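PDB 5SWK: De novo protein based on the inhibitor Amoebiasin-1 from Entamoeba histolytica, which probably inhibits cysteine proteases as a member of the chagasin family of peptidase inhibitors. Local coordinates for residues Arg86-Phe90 and Ala91-Asn95. Residues are numbered along the deposited sequence; the frame is centred on the assembly and turned at random.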
ATOM      1  N   ARG D  86      -1.524   3.168  11.484  1.00 23.04           N
ATOM      2  CA  ARG D  86      -0.758   3.466  10.280  1.00 27.11           C
ATOM      3  C   ARG D  86      -1.008   4.870   9.731  1.00 29.37           C
ATOM      4  O   ARG D  86      -1.951   5.556  10.130  1.00 23.32           O
ATOM      5  CB  ARG D  86      -1.062   2.434   9.190  1.00 28.12           C
ATOM      6  CG  ARG D  86      -2.463   2.531   8.618  1.00 29.51           C
ATOM      7  CD  ARG D  86      -2.591   1.723   7.329  1.00 38.13           C
ATOM      8  N   ARG D  87      -0.134   5.278   8.818  1.00 26.79           N
ATOM      9  CA  ARG D  87      -0.249   6.553   8.114  1.00 26.05           C
ATOM     10  C   ARG D  87      -0.059   6.286   6.634  1.00 26.58           C
ATOM     11  O   ARG D  87       0.984   5.766   6.227  1.00 25.29           O
ATOM     12  CB  ARG D  87       0.789   7.555   8.620  1.00 25.33           C
ATOM     13  CG  ARG D  87       0.819   8.878   7.859  1.00 23.79           C
ATOM     14  CD  ARG D  87       1.741   9.862   8.562  1.00 24.98           C
ATOM     15  NE  ARG D  87       3.149   9.547   8.348  1.00 28.31           N
ATOM     16  CZ  ARG D  87       4.143  10.059   9.064  1.00 28.21           C
ATOM     17  NH1 ARG D  87       3.883  10.906  10.055  1.00 28.25           N
ATOM     18  NH2 ARG D  87       5.395   9.726   8.791  1.00 26.47           N
ATOM     19  N   THR D  88      -1.065   6.612   5.829  1.00 22.42           N
ATOM     20  CA  THR D  88      -0.973   6.343   4.399  1.00 25.88           C
ATOM     21  C   THR D  88       0.227   7.091   3.817  1.00 25.49           C
ATOM     22  O   THR D  88       0.441   8.262   4.122  1.00 23.04           O
ATOM     23  CB  THR D  88      -2.274   6.730   3.683  1.00 22.60           C
ATOM     24  OG1 THR D  88      -3.360   6.027   4.292  1.00 27.18           O
ATOM     25  CG2 THR D  88      -2.223   6.353   2.231  1.00 22.60           C
ATOM     26  N   SER D  89       1.035   6.402   3.014  1.00 18.74           N
ATOM     27  CA  SER D  89       2.263   6.996   2.480  1.00 19.45           C
ATOM     28  C   SER D  89       1.997   7.741   1.180  1.00 19.99           C
ATOM     29  O   SER D  89       0.997   7.482   0.514  1.00 17.68           O
ATOM     30  CB  SER D  89       3.311   5.917   2.227  1.00 19.77           C
ATOM     31  OG  SER D  89       2.877   5.098   1.159  1.00 19.39           O
ATOM     32  N   PHE D  90       2.898   8.645   0.804  1.00 18.92           N
ATOM     33  CA  PHE D  90       2.786   9.286  -0.496  1.00 19.43           C
ATOM     34  C   PHE D  90       2.665   8.246  -1.616  1.00 18.01           C
ATOM     35  O   PHE D  90       1.838   8.389  -2.512  1.00 19.00           O
ATOM     36  CB  PHE D  90       3.981  10.194  -0.799  1.00 19.04           C
ATOM     37  CG  PHE D  90       3.991  10.676  -2.219  1.00 21.40           C
ATOM     38  CD1 PHE D  90       3.103  11.667  -2.621  1.00 17.92           C
ATOM     39  CD2 PHE D  90       4.844  10.106  -3.168  1.00 21.20           C
ATOM     40  CE1 PHE D  90       3.057  12.090  -3.936  1.00 20.83           C
ATOM     41  CE2 PHE D  90       4.817  10.534  -4.490  1.00 23.14           C
ATOM     42  CZ  PHE D  90       3.919  11.529  -4.876  1.00 19.44           C
ATOM     43  N   ALA D  91       3.507   7.211  -1.563  1.00 19.92           N
ATOM     44  CA  ALA D  91       3.490   6.178  -2.597  1.00 21.14           C
ATOM     45  C   ALA D  91       2.100   5.559  -2.735  1.00 20.64           C
ATOM     46  O   ALA D  91       1.618   5.354  -3.850  1.00 22.97           O
ATOM     47  CB  ALA D  91       4.543   5.099  -2.296  1.00 20.38           C
ATOM     48  N   GLU D  92       1.438   5.309  -1.606  1.00 21.19           N
ATOM     49  CA  GLU D  92       0.098   4.727  -1.628  1.00 23.09           C
ATOM     50  C   GLU D  92      -0.937   5.660  -2.278  1.00 23.63           C
ATOM     51  O   GLU D  92      -1.735   5.220  -3.117  1.00 22.53           O
ATOM     52  CB  GLU D  92      -0.328   4.335  -0.208  1.00 24.26           C
ATOM     53  CG  GLU D  92       0.397   3.083   0.282  1.00 28.76           C
ATOM     54  CD  GLU D  92       0.198   2.767   1.767  1.00 34.33           C
ATOM     55  OE1 GLU D  92       0.049   3.689   2.592  1.00 27.66           O
ATOM     56  OE2 GLU D  92       0.220   1.568   2.114  1.00 41.77           O
ATOM     57  N   TYR D  93      -0.916   6.943  -1.911  1.00 23.45           N
ATOM     58  CA  TYR D  93      -1.786   7.922  -2.552  1.00 20.75           C
ATOM     59  C   TYR D  93      -1.493   8.047  -4.041  1.00 21.37           C
ATOM     60  O   TYR D  93      -2.411   8.085  -4.857  1.00 22.54           O
ATOM     61  CB  TYR D  93      -1.631   9.302  -1.908  1.00 22.48           C
ATOM     62  CG  TYR D  93      -2.230   9.435  -0.535  1.00 19.27           C
ATOM     63  CD1 TYR D  93      -3.593   9.284  -0.336  1.00 23.82           C
ATOM     64  CD2 TYR D  93      -1.435   9.740   0.560  1.00 18.88           C
ATOM     65  CE1 TYR D  93      -4.160   9.435   0.927  1.00 24.63           C
ATOM     66  CE2 TYR D  93      -1.987   9.894   1.829  1.00 20.98           C
ATOM     67  CZ  TYR D  93      -3.349   9.735   2.002  1.00 22.51           C
ATOM     68  OH  TYR D  93      -3.901   9.878   3.252  1.00 28.24           O
ATOM     69  N   TRP D  94      -0.213   8.121  -4.393  1.00 21.30           N
ATOM     70  CA  TRP D  94       0.153   8.327  -5.785  1.00 22.40           C
ATOM     71  C   TRP D  94      -0.247   7.118  -6.640  1.00 24.61           C
ATOM     72  O   TRP D  94      -0.699   7.276  -7.777  1.00 24.52           O
ATOM     73  CB  TRP D  94       1.652   8.611  -5.929  1.00 19.69           C
ATOM     74  CG  TRP D  94       1.965   9.128  -7.294  1.00 21.98           C
ATOM     75  CD1 TRP D  94       2.473   8.418  -8.346  1.00 24.69           C
ATOM     76  CD2 TRP D  94       1.732  10.451  -7.780  1.00 23.82           C
ATOM     77  NE1 TRP D  94       2.592   9.225  -9.450  1.00 23.38           N
ATOM     78  CE2 TRP D  94       2.145  10.480  -9.128  1.00 22.68           C
ATOM     79  CE3 TRP D  94       1.231  11.628  -7.198  1.00 22.15           C
ATOM     80  CZ2 TRP D  94       2.071  11.633  -9.905  1.00 22.24           C
ATOM     81  CZ3 TRP D  94       1.154  12.764  -7.972  1.00 18.67           C
ATOM     82  CH2 TRP D  94       1.567  12.761  -9.312  1.00 20.35           C
ATOM     83  N   ASN D  95      -0.093   5.917  -6.091  1.00 23.13           N
ATOM     84  CA  ASN D  95      -0.481   4.701  -6.813  1.00 25.45           C
ATOM     85  C   ASN D  95      -1.958   4.727  -7.207  1.00 27.25           C
ATOM     86  O   ASN D  95      -2.336   4.217  -8.265  1.00 27.58           O
ATOM     87  CB  ASN D  95      -0.188   3.450  -5.968  1.00 23.28           C
ATOM     88  CG  ASN D  95      -0.723   2.172  -6.607  1.00 33.47           C
ATOM     89  OD1 ASN D  95      -0.136   1.653  -7.554  1.00 35.30           O
ATOM     90  ND2 ASN D  95      -1.844   1.662  -6.089  1.00 36.01           N
TER
HETATM   91  O   HOH W   1       1.738   3.407   5.223  1.00 33.18           O
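The extended loop after strand 77-86 turns at S89 into helix 90-95, and the turn is fastened first by the backbone: Y93 N donates to S89 O at 3.1 Å, and W94 N to F90 O at 2.8 Å. S89 is the N-cap of a capping box. Serine suits this place because its short side chain, with OG between the backbone N and the carbonyl carbon (chi1 68°), can accept from E92 N at 3.1 Å. E92 returns the bond: its chain, extended beyond CG, brings OE1 back to S89 N at 2.9 Å, in a nearly straight bond (168°) on the anti side of the carboxylate, 24° out of its plane. A water spans R87 O and the same OE1. The negative charge should also suit the helix dipole.

Just before the cap, T88 uses its branch methyl CG2 for a CH-pi contact over one face of the flat Y93 ring, 3.6 Å from the centroid. F90 and W94, four residues apart and so on one side of the helix, place W94 CB over a face of the F90 ring and F90 CZ 3.6 Å from W94 CE3; the near-parallel rings barely overlap.

In a chain of another protein, an aromatic side chain lies nearly parallel to the F90 ring, a polar side chain hydrogen-bonds F90 N, and the backbone hydrogen-bonds W94 NE1. A91 packs on A91 of a second copy of this protein. R87 NH1 is hydrogen-bonded to T33 O, probably in the family's BC loop, and backbone hydrogen bonds join R86 to S36 in the antiparallel sheet of strands 36-43 and 77-86.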